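Local coordinates for protein formimidoylglutamase (Bacillus subtilis, PDB 3M1R) that hydrolyses N-formimidoyl-L-glutamate to L-glutamate and formamide in histidine degradation, using two manganese ions per subunit, at residues T147-F152 / T170-L175; I132-I137 / E178-G183; E272-I277 / A306-H311. All blocks are in the same frame, centred on the assembly; numbering follows the deposited sequence.

Contact 1 of 3, residues T147-F152 / T170-L175; sequences TAVIQF and TPFRRL
Phe172 reaches from helix 171-178 onto Gln151 and Val149 of strand 147-152, inside the beta-alpha-beta unit that runs on to strand 186-191 in the parallel sheet of this arginase-family fold. The two backbones stay well apart, with 9.8 Å between the CA atoms of Gln151 and Phe172, their nearest pair, and the side chains bridge the interval from opposite directions. Gln151 lays its carboxamide flat on the phenyl ring: amide and ring planes are only 12° apart, CD lies 3.3 Å from Phe172 CE1, and OE1 sits over the ring centre, 3.4 Å above its plane. Both polar atoms of the amide therefore rest on an aromatic face, NE2 coming closest to CE1 and CD1. The chain of Gln151 is extended, CG being anti to the backbone N (chi1 172°), and this carries the amide off the strand as far as the ring.

The polar ends are satisfied outside the stack. OE1 accepts a hydrogen bond from Gln188 NE2, while NE2 binds Asp153 OD2 and the carbonyl of His156; these partners support this orientation of the amide and would hold it against rotation. Asp153 is a ligand of both calcium ions bound here, at the positions inferred for manganese, which makes Gln151 a second-shell residue that probably helps to position this ligand. Phe172 in turn packs against Asp157, a ligand of one of the two ions.

Val149 meets the ring differently, at its edge and close to its plane. With CG1 anti to the backbone N, that methyl is directed at the helix, and the apolar contact is made by Val149 CG1 and Phe172 CE2, 4.0 Å apart.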
loop_
_atom_site.group_PDB
_atom_site.type_symbol
_atom_site.label_atom_id
_atom_site.label_comp_id
_atom_site.label_asym_id
_atom_site.label_seq_id
_atom_site.Cartn_x
_atom_site.Cartn_y
_atom_site.Cartn_z
ATOM N N THR D 147 -42.897 -7.497 -10.937
ATOM C CA THR D 147 -41.564 -7.116 -11.386
ATOM C C THR D 147 -40.678 -8.331 -11.658
ATOM O O THR D 147 -40.669 -9.299 -10.895
ATOM C CB THR D 147 -40.902 -6.189 -10.340
ATOM O OG1 THR D 147 -41.757 -5.062 -10.109
ATOM C CG2 THR D 147 -39.529 -5.696 -10.805
ATOM N N ALA D 148 -39.952 -8.284 -12.766
ATOM C CA ALA D 148 -38.926 -9.277 -13.034
ATOM C C ALA D 148 -37.601 -8.724 -12.532
ATOM O O ALA D 148 -37.373 -7.518 -12.614
ATOM C CB ALA D 148 -38.836 -9.550 -14.497
ATOM N N VAL D 149 -36.731 -9.598 -12.031
ATOM C CA VAL D 149 -35.407 -9.174 -11.572
ATOM C C VAL D 149 -34.340 -9.871 -12.393
ATOM O O VAL D 149 -34.323 -11.104 -12.495
ATOM C CB VAL D 149 -35.164 -9.473 -10.069
ATOM C CG1 VAL D 149 -33.765 -8.973 -9.620
ATOM C CG2 VAL D 149 -36.256 -8.859 -9.200
ATOM N N ILE D 150 -33.474 -9.073 -13.012
ATOM C CA ILE D 150 -32.268 -9.602 -13.617
ATOM C C ILE D 150 -31.116 -9.364 -12.644
ATOM O O ILE D 150 -30.694 -8.223 -12.428
ATOM C CB ILE D 150 -31.995 -8.967 -14.978
ATOM C CG1 ILE D 150 -33.111 -9.362 -15.955
ATOM C CG2 ILE D 150 -30.636 -9.404 -15.519
ATOM C CD1 ILE D 150 -33.114 -8.565 -17.216
ATOM N N GLN D 151 -30.644 -10.458 -12.048
ATOM C CA GLN D 151 -29.613 -10.434 -11.010
ATOM C C GLN D 151 -28.278 -10.895 -11.604
ATOM O O GLN D 151 -28.123 -12.071 -11.942
ATOM C CB GLN D 151 -30.046 -11.349 -9.851
ATOM C CG GLN D 151 -29.000 -11.611 -8.755
ATOM C CD GLN D 151 -29.433 -12.712 -7.771
ATOM O OE1 GLN D 151 -30.520 -13.288 -7.890
ATOM N NE2 GLN D 151 -28.574 -13.011 -6.807
ATOM N N PHE D 152 -27.337 -9.965 -11.776
ATOM C CA PHE D 152 -25.979 -10.334 -12.164
ATOM C C PHE D 152 -25.224 -10.725 -10.893
ATOM O O PHE D 152 -25.068 -9.912 -9.976
ATOM C CB PHE D 152 -25.269 -9.182 -12.873
ATOM C CG PHE D 152 -25.762 -8.936 -14.276
ATOM C CD1 PHE D 152 -25.211 -9.617 -15.346
ATOM C CD2 PHE D 152 -26.768 -8.026 -14.516
ATOM C CE1 PHE D 152 -25.661 -9.388 -16.623
ATOM C CE2 PHE D 152 -27.234 -7.801 -15.799
ATOM C CZ PHE D 152 -26.677 -8.472 -16.850
ATOM N N THR D 170 -28.817 -12.831 2.070
ATOM C CA THR D 170 -30.204 -13.266 2.268
ATOM C C THR D 170 -31.282 -12.578 1.412
ATOM O O THR D 170 -32.444 -12.983 1.471
ATOM C CB THR D 170 -30.638 -13.129 3.741
ATOM O OG1 THR D 170 -30.761 -11.739 4.076
ATOM C CG2 THR D 170 -29.626 -13.786 4.666
ATOM N N PRO D 171 -30.914 -11.556 0.618
ATOM C CA PRO D 171 -31.987 -10.718 0.068
ATOM C C PRO D 171 -33.015 -11.531 -0.701
ATOM O O PRO D 171 -34.217 -11.321 -0.538
ATOM C CB PRO D 171 -31.265 -9.802 -0.922
ATOM C CG PRO D 171 -29.824 -10.020 -0.724
ATOM C CD PRO D 171 -29.641 -11.351 -0.095
ATOM N N PHE D 172 -32.547 -12.451 -1.536
ATOM C CA PHE D 172 -33.464 -13.140 -2.435
ATOM C C PHE D 172 -34.279 -14.254 -1.783
ATOM O O PHE D 172 -35.376 -14.573 -2.250
ATOM C CB PHE D 172 -32.754 -13.607 -3.701
ATOM C CG PHE D 172 -32.374 -12.485 -4.591
ATOM C CD1 PHE D 172 -31.095 -11.957 -4.552
ATOM C CD2 PHE D 172 -33.314 -11.908 -5.429
ATOM C CE1 PHE D 172 -30.766 -10.899 -5.359
ATOM C CE2 PHE D 172 -32.983 -10.854 -6.232
ATOM C CZ PHE D 172 -31.720 -10.345 -6.197
ATOM N N ARG D 173 -33.765 -14.823 -0.700
ATOM C CA ARG D 173 -34.572 -15.747 0.093
ATOM C C ARG D 173 -35.727 -14.976 0.729
ATOM O O ARG D 173 -36.865 -15.442 0.751
ATOM C CB ARG D 173 -33.731 -16.440 1.171
ATOM C CG ARG D 173 -34.416 -17.658 1.806
ATOM C CD ARG D 173 -33.462 -18.434 2.714
ATOM N NE ARG D 173 -33.989 -19.759 3.021
ATOM C CZ ARG D 173 -33.470 -20.896 2.568
ATOM N NH1 ARG D 173 -34.021 -22.055 2.902
ATOM N NH2 ARG D 173 -32.396 -20.874 1.790
ATOM N N ARG D 174 -35.424 -13.790 1.245
ATOM C CA ARG D 174 -36.444 -12.948 1.838
ATOM C C ARG D 174 -37.486 -12.580 0.791
ATOM O O ARG D 174 -38.681 -12.669 1.052
ATOM C CB ARG D 174 -35.830 -11.693 2.456
ATOM C CG ARG D 174 -35.456 -11.859 3.922
ATOM C CD ARG D 174 -34.950 -10.559 4.531
ATOM N NE ARG D 174 -35.098 -10.561 5.984
ATOM C CZ ARG D 174 -36.212 -10.206 6.620
ATOM N NH1 ARG D 174 -37.280 -9.818 5.931
ATOM N NH2 ARG D 174 -36.259 -10.239 7.945
ATOM N N LEU D 175 -37.030 -12.179 -0.395
ATOM C CA LEU D 175 -37.949 -11.824 -1.468
ATOM C C LEU D 175 -38.818 -13.023 -1.867
ATOM O O LEU D 175 -40.035 -12.917 -1.874
ATOM C CB LEU D 175 -37.193 -11.248 -2.674
ATOM C CG LEU D 175 -36.535 -9.887 -2.454
ATOM C CD1 LEU D 175 -35.386 -9.668 -3.424
ATOM C CD2 LEU D 175 -37.544 -8.752 -2.552
#

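Contact 2 of 3, residues I132-I137 / E178-G183; sequences ISYSTI and EEIIEG
Tyr134 leaves helix 133-141 to meet Glu178 and Ile180 where helix 171-178 gives way to the loop before strand 186-191. At CB the side chain starts with CG anti to the backbone N (chi1 167°), which swings the ring out beside the helix and over to the neighbouring segment. CD1, on the ring side facing helix 171-178, packs on Arg174 CB, and the guanidinium of Arg174 makes a cation-pi contact with the ring. Further out, CE1 touches the methyl CD1 of Ile180 at 3.5 Å, the two side chains crossing at about a right angle. At the tip, OH donates to Glu178 OE1 over 2.6 Å; the acceptor uses its syn lone pair and lies in the plane of the ring, whereas the carboxylate itself is turned 76° from that plane. The same hydroxyl is also hydrogen-bonded to Lys138 NZ, and Glu178 OE2 forms a salt bridge with Arg174 NH1, so the phenol is held among two basic groups and a carboxylate.

Here helix 171-178 of the beta-alpha-beta unit ends in a Schellman motif: Glu179 takes a positive phi (66°), and the chain turns back toward strand 186-191. That reversal brings Ile180 and Ile181 round to face helix 133-141. A phenylalanine in place of Tyr134 would probably keep the apolar touch on Ile180 but leave Glu178 OE1 without its hydroxyl donor and Lys138 without one of its partners.

About one turn further along the helix, Ile137 faces Ile181, and the two side chains cross obliquely with their branch methyls in contact, CG2 of Ile137 lying 3.8 Å from CG2 of Ile181. Ile137 also packs on Leu175 and on Phe241 of strand 239-245, while Ile180 lies against Leu175, Lys138 and Ala141.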
loop_
_atom_site.group_PDB
_atom_site.type_symbol
_atom_site.label_atom_id
_atom_site.label_comp_id
_atom_site.label_asym_id
_atom_site.label_seq_id
_atom_site.Cartn_x
_atom_site.Cartn_y
_atom_site.Cartn_z
ATOM N N ILE D 132 -29.178 -4.747 0.518
ATOM C CA ILE D 132 -30.140 -3.681 0.220
ATOM C C ILE D 132 -31.168 -4.101 -0.819
ATOM O O ILE D 132 -32.211 -3.469 -0.943
ATOM C CB ILE D 132 -29.461 -2.352 -0.254
ATOM C CG1 ILE D 132 -29.007 -2.447 -1.714
ATOM C CG2 ILE D 132 -28.281 -1.991 0.653
ATOM C CD1 ILE D 132 -28.574 -1.101 -2.323
ATOM N N SER D 133 -30.871 -5.163 -1.564
ATOM C CA SER D 133 -31.738 -5.592 -2.661
ATOM C C SER D 133 -33.111 -6.036 -2.191
ATOM O O SER D 133 -34.088 -6.022 -2.961
ATOM C CB SER D 133 -31.078 -6.698 -3.485
ATOM O OG SER D 133 -29.908 -6.213 -4.115
ATOM N N TYR D 134 -33.208 -6.428 -0.930
ATOM C CA TYR D 134 -34.514 -6.765 -0.402
ATOM C C TYR D 134 -35.394 -5.526 -0.348
ATOM O O TYR D 134 -36.501 -5.524 -0.884
ATOM C CB TYR D 134 -34.424 -7.382 0.984
ATOM C CG TYR D 134 -35.763 -7.451 1.661
ATOM C CD1 TYR D 134 -36.623 -8.521 1.432
ATOM C CD2 TYR D 134 -36.175 -6.448 2.531
ATOM C CE1 TYR D 134 -37.853 -8.594 2.055
ATOM C CE2 TYR D 134 -37.417 -6.515 3.165
ATOM C CZ TYR D 134 -38.247 -7.586 2.913
ATOM O OH TYR D 134 -39.473 -7.658 3.527
ATOM N N SER D 135 -34.906 -4.470 0.302
ATOM C CA SER D 135 -35.718 -3.262 0.467
ATOM C C SER D 135 -36.004 -2.515 -0.854
ATOM O O SER D 135 -37.096 -1.988 -1.050
ATOM C CB SER D 135 -35.101 -2.320 1.509
ATOM O OG SER D 135 -35.074 -2.917 2.798
ATOM N N THR D 136 -35.031 -2.466 -1.754
ATOM C CA THR D 136 -35.212 -1.700 -2.986
ATOM C C THR D 136 -36.255 -2.358 -3.882
ATOM O O THR D 136 -37.224 -1.723 -4.283
ATOM C CB THR D 136 -33.897 -1.554 -3.749
ATOM O OG1 THR D 136 -33.250 -2.828 -3.793
ATOM C CG2 THR D 136 -33.004 -0.578 -3.042
ATOM N N ILE D 137 -36.051 -3.638 -4.175
ATOM C CA ILE D 137 -36.985 -4.428 -4.970
ATOM C C ILE D 137 -38.397 -4.471 -4.391
ATOM O O ILE D 137 -39.374 -4.304 -5.114
ATOM C CB ILE D 137 -36.450 -5.844 -5.190
ATOM C CG1 ILE D 137 -35.196 -5.777 -6.059
ATOM C CG2 ILE D 137 -37.488 -6.705 -5.843
ATOM C CD1 ILE D 137 -34.484 -7.091 -6.221
ATOM N N GLU D 178 -41.290 -14.305 0.954
ATOM C CA GLU D 178 -42.355 -13.368 1.284
ATOM C C GLU D 178 -43.265 -13.100 0.087
ATOM O O GLU D 178 -44.259 -12.382 0.195
ATOM C CB GLU D 178 -41.762 -12.074 1.842
ATOM C CG GLU D 178 -41.019 -12.291 3.153
ATOM C CD GLU D 178 -40.300 -11.051 3.645
ATOM O OE1 GLU D 178 -40.647 -9.939 3.192
ATOM O OE2 GLU D 178 -39.389 -11.193 4.491
ATOM N N GLU D 179 -42.902 -13.692 -1.050
ATOM C CA GLU D 179 -43.665 -13.590 -2.292
ATOM C C GLU D 179 -43.694 -12.184 -2.874
ATOM O O GLU D 179 -44.655 -11.798 -3.535
ATOM C CB GLU D 179 -45.083 -14.103 -2.090
ATOM C CG GLU D 179 -45.139 -15.456 -1.431
ATOM C CD GLU D 179 -46.534 -16.018 -1.425
ATOM O OE1 GLU D 179 -47.128 -16.111 -0.330
ATOM O OE2 GLU D 179 -47.034 -16.353 -2.520
ATOM N N ILE D 180 -42.630 -11.426 -2.640
ATOM C CA ILE D 180 -42.534 -10.078 -3.180
ATOM C C ILE D 180 -42.320 -10.164 -4.687
ATOM O O ILE D 180 -42.913 -9.410 -5.453
ATOM C CB ILE D 180 -41.419 -9.280 -2.483
ATOM C CG1 ILE D 180 -41.746 -9.144 -0.992
ATOM C CG2 ILE D 180 -41.250 -7.907 -3.129
ATOM C CD1 ILE D 180 -40.580 -8.681 -0.125
ATOM N N ILE D 181 -41.476 -11.099 -5.106
ATOM C CA ILE D 181 -41.359 -11.443 -6.514
ATOM C C ILE D 181 -41.495 -12.942 -6.621
ATOM O O ILE D 181 -41.434 -13.647 -5.617
ATOM C CB ILE D 181 -40.005 -11.039 -7.115
ATOM C CG1 ILE D 181 -38.874 -11.813 -6.436
ATOM C CG2 ILE D 181 -39.815 -9.516 -7.068
ATOM C CD1 ILE D 181 -37.495 -11.537 -7.037
ATOM N N GLU D 182 -41.684 -13.434 -7.835
ATOM C CA GLU D 182 -41.821 -14.870 -8.041
ATOM C C GLU D 182 -40.510 -15.448 -8.546
ATOM O O GLU D 182 -39.772 -14.786 -9.270
ATOM C CB GLU D 182 -42.961 -15.180 -9.021
ATOM C CG GLU D 182 -44.341 -15.248 -8.382
ATOM C CD GLU D 182 -45.445 -15.464 -9.403
ATOM O OE1 GLU D 182 -45.128 -15.853 -10.548
ATOM O OE2 GLU D 182 -46.628 -15.242 -9.066
ATOM N N GLY D 183 -40.224 -16.683 -8.155
ATOM C CA GLY D 183 -38.995 -17.350 -8.547
ATOM C C GLY D 183 -38.746 -17.401 -10.045
ATOM O O GLY D 183 -37.617 -17.187 -10.504
#

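Contact 3 of 3, residues E272-I277 / A306-H311; sequences EAVKYI and AHVLLH. With PEG (di(hydroxyethyl)ether), chain B.
The His311 ring is met at its edge, near its plane, by Lys275 NZ, by the backbone carbonyl His307 O and by O1 of a bound di(hydroxyethyl)ether. Lys275 NZ lies 2.9 Å from His311 ND1, and O1 of the glycol is hydrogen-bonded to His311 NE2 at 2.8 Å, though the place of O1 is less sure. Phe194 of a neighbouring subunit adds an edge-to-face ring contact to the same histidine. The two helices, 267-278 and 300-318, flank the parallel sheet of the arginase fold; the axes of segments 272-277 and 306-311 approach to 8.7 Å at 32°. Val274 and Val308 cross at about a right angle, CG2 of Val274 lying 4.1 Å from CG1 of Val308, and both rest on Ile286 of strand 283-289. Lys275 is bent at chi3 and chi4, and its NZ makes a salt bridge with Glu272 OE2 at 3.3 Å, weak as a hydrogen bond. That same carboxylate oxygen accepts a hydrogen bond from O4 of the glycol at 2.8 Å. Lys275 NZ thus sits between a carboxylate and an imidazole nitrogen, and a positive amine this near ND1 would probably disfavour a charged His311.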
loop_
_atom_site.group_PDB
_atom_site.type_symbol
_atom_site.label_atom_id
_atom_site.label_comp_id
_atom_site.label_asym_id
_atom_site.label_seq_id
_atom_site.Cartn_x
_atom_site.Cartn_y
_atom_site.Cartn_z
ATOM N N GLU D 272 -22.046 -4.313 -22.075
ATOM C CA GLU D 272 -22.863 -4.536 -23.265
ATOM C C GLU D 272 -24.218 -5.097 -22.856
ATOM O O GLU D 272 -25.245 -4.699 -23.383
ATOM C CB GLU D 272 -22.149 -5.484 -24.234
ATOM C CG GLU D 272 -22.516 -5.293 -25.695
ATOM C CD GLU D 272 -22.207 -3.889 -26.206
ATOM O OE1 GLU D 272 -22.850 -3.459 -27.186
ATOM O OE2 GLU D 272 -21.331 -3.209 -25.628
ATOM N N ALA D 273 -24.210 -6.008 -21.887
ATOM C CA ALA D 273 -25.439 -6.661 -21.428
ATOM C C ALA D 273 -26.377 -5.677 -20.736
ATOM O O ALA D 273 -27.572 -5.640 -21.015
ATOM C CB ALA D 273 -25.111 -7.840 -20.496
ATOM N N VAL D 274 -25.828 -4.885 -19.825
ATOM C CA VAL D 274 -26.574 -3.793 -19.217
ATOM C C VAL D 274 -27.177 -2.822 -20.273
ATOM O O VAL D 274 -28.344 -2.425 -20.164
ATOM C CB VAL D 274 -25.692 -3.026 -18.221
ATOM C CG1 VAL D 274 -26.407 -1.790 -17.716
ATOM C CG2 VAL D 274 -25.305 -3.946 -17.066
ATOM N N LYS D 275 -26.399 -2.433 -21.285
ATOM C CA LYS D 275 -26.941 -1.533 -22.309
ATOM C C LYS D 275 -28.122 -2.190 -23.054
ATOM O O LYS D 275 -29.156 -1.574 -23.254
ATOM C CB LYS D 275 -25.873 -1.035 -23.292
ATOM C CG LYS D 275 -26.505 -0.353 -24.529
ATOM C CD LYS D 275 -25.497 0.254 -25.510
ATOM C CE LYS D 275 -24.308 -0.672 -25.818
ATOM N NZ LYS D 275 -23.133 -0.495 -24.870
ATOM N N TYR D 276 -27.961 -3.451 -23.435
ATOM C CA TYR D 276 -29.045 -4.219 -24.019
ATOM C C TYR D 276 -30.318 -4.200 -23.167
ATOM O O TYR D 276 -31.369 -3.754 -23.629
ATOM C CB TYR D 276 -28.610 -5.666 -24.275
ATOM C CG TYR D 276 -29.664 -6.478 -24.992
ATOM C CD1 TYR D 276 -29.986 -6.216 -26.315
ATOM C CD2 TYR D 276 -30.342 -7.497 -24.346
ATOM C CE1 TYR D 276 -30.963 -6.950 -26.979
ATOM C CE2 TYR D 276 -31.319 -8.234 -25.000
ATOM C CZ TYR D 276 -31.623 -7.957 -26.314
ATOM O OH TYR D 276 -32.585 -8.692 -26.962
ATOM N N ILE D 277 -30.236 -4.700 -21.935
ATOM C CA ILE D 277 -31.407 -4.752 -21.060
ATOM C C ILE D 277 -32.033 -3.369 -20.848
ATOM O O ILE D 277 -33.259 -3.221 -20.826
ATOM C CB ILE D 277 -31.052 -5.353 -19.691
ATOM C CG1 ILE D 277 -30.750 -6.846 -19.833
ATOM C CG2 ILE D 277 -32.181 -5.115 -18.706
ATOM C CD1 ILE D 277 -29.931 -7.424 -18.687
ATOM N N ALA D 306 -19.178 2.922 -12.441
ATOM C CA ALA D 306 -19.614 4.151 -13.099
ATOM C C ALA D 306 -19.923 3.884 -14.574
ATOM O O ALA D 306 -20.883 4.408 -15.111
ATOM C CB ALA D 306 -18.565 5.252 -12.944
ATOM N N HIS D 307 -19.123 3.040 -15.221
ATOM C CA HIS D 307 -19.380 2.707 -16.616
ATOM C C HIS D 307 -20.649 1.879 -16.801
ATOM O O HIS D 307 -21.322 1.993 -17.819
ATOM C CB HIS D 307 -18.166 2.046 -17.266
ATOM C CG HIS D 307 -17.174 3.031 -17.799
ATOM N ND1 HIS D 307 -16.416 3.849 -16.984
ATOM C CD2 HIS D 307 -16.813 3.338 -19.069
ATOM C CE1 HIS D 307 -15.640 4.616 -17.727
ATOM N NE2 HIS D 307 -15.860 4.321 -18.993
ATOM N N VAL D 308 -20.980 1.048 -15.815
ATOM C CA VAL D 308 -22.272 0.376 -15.830
ATOM C C VAL D 308 -23.401 1.417 -15.845
ATOM O O VAL D 308 -24.421 1.232 -16.500
ATOM C CB VAL D 308 -22.457 -0.553 -14.613
ATOM C CG1 VAL D 308 -23.858 -1.093 -14.576
ATOM C CG2 VAL D 308 -21.423 -1.685 -14.618
ATOM N N LEU D 309 -23.222 2.499 -15.094
ATOM C CA LEU D 309 -24.197 3.579 -15.042
ATOM C C LEU D 309 -24.306 4.274 -16.407
ATOM O O LEU D 309 -25.403 4.459 -16.936
ATOM C CB LEU D 309 -23.812 4.592 -13.962
ATOM C CG LEU D 309 -24.590 4.508 -12.643
ATOM C CD1 LEU D 309 -25.371 3.205 -12.539
ATOM C CD2 LEU D 309 -23.683 4.725 -11.426
ATOM N N LEU D 310 -23.160 4.638 -16.969
ATOM C CA LEU D 310 -23.105 5.237 -18.293
ATOM C C LEU D 310 -23.785 4.372 -19.351
ATOM O O LEU D 310 -24.540 4.895 -20.149
ATOM C CB LEU D 310 -21.665 5.561 -18.690
ATOM C CG LEU D 310 -21.063 6.684 -17.836
ATOM C CD1 LEU D 310 -19.565 6.815 -18.058
ATOM C CD2 LEU D 310 -21.754 8.008 -18.136
ATOM N N HIS D 311 -23.549 3.058 -19.333
ATOM C CA HIS D 311 -24.101 2.178 -20.354
ATOM C C HIS D 311 -25.588 1.904 -20.148
ATOM O O HIS D 311 -26.323 1.710 -21.098
ATOM C CB HIS D 311 -23.301 0.880 -20.483
ATOM C CG HIS D 311 -21.999 1.046 -21.204
ATOM N ND1 HIS D 311 -21.810 0.644 -22.509
ATOM C CD2 HIS D 311 -20.816 1.577 -20.801
ATOM C CE1 HIS D 311 -20.573 0.925 -22.885
ATOM N NE2 HIS D 311 -19.947 1.483 -21.863
HETATM C C1 PEG B . -16.027 1.750 -21.725
HETATM O O1 PEG B . -17.278 2.371 -21.534
HETATM C C2 PEG B . -15.954 1.078 -23.112
HETATM O O2 PEG B . -17.052 0.214 -23.298
HETATM C C3 PEG B . -16.887 -0.938 -24.094
HETATM C C4 PEG B . -17.977 -1.971 -23.769
HETATM O O4 PEG B . -19.066 -1.803 -24.640
#

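Contacts 1 and 2 lie 5 Å apart, centre to centre, and belong to one body of packing: helix 171-178 takes part in the first, its C-terminal end and the following loop in the second, while Val149 CG2 packs on Ile181 CD1, 3.7 Å away. Contact 1 is fully buried beside the metal centre and relies on an amide-ring stack; contact 2 is mostly buried but opens to solvent at Glu178, where charged groups gather. Contact 3, about 19 Å from contact 1 between centres, lies beyond strand 147-152, which meets helix 267-278 through Ile150 and Phe152. It too is buried, with exposed Glu272 beside it; it alone meets another subunit, and joins apolar valines to polar Lys275, His311 and a bound di(hydroxyethyl)ether.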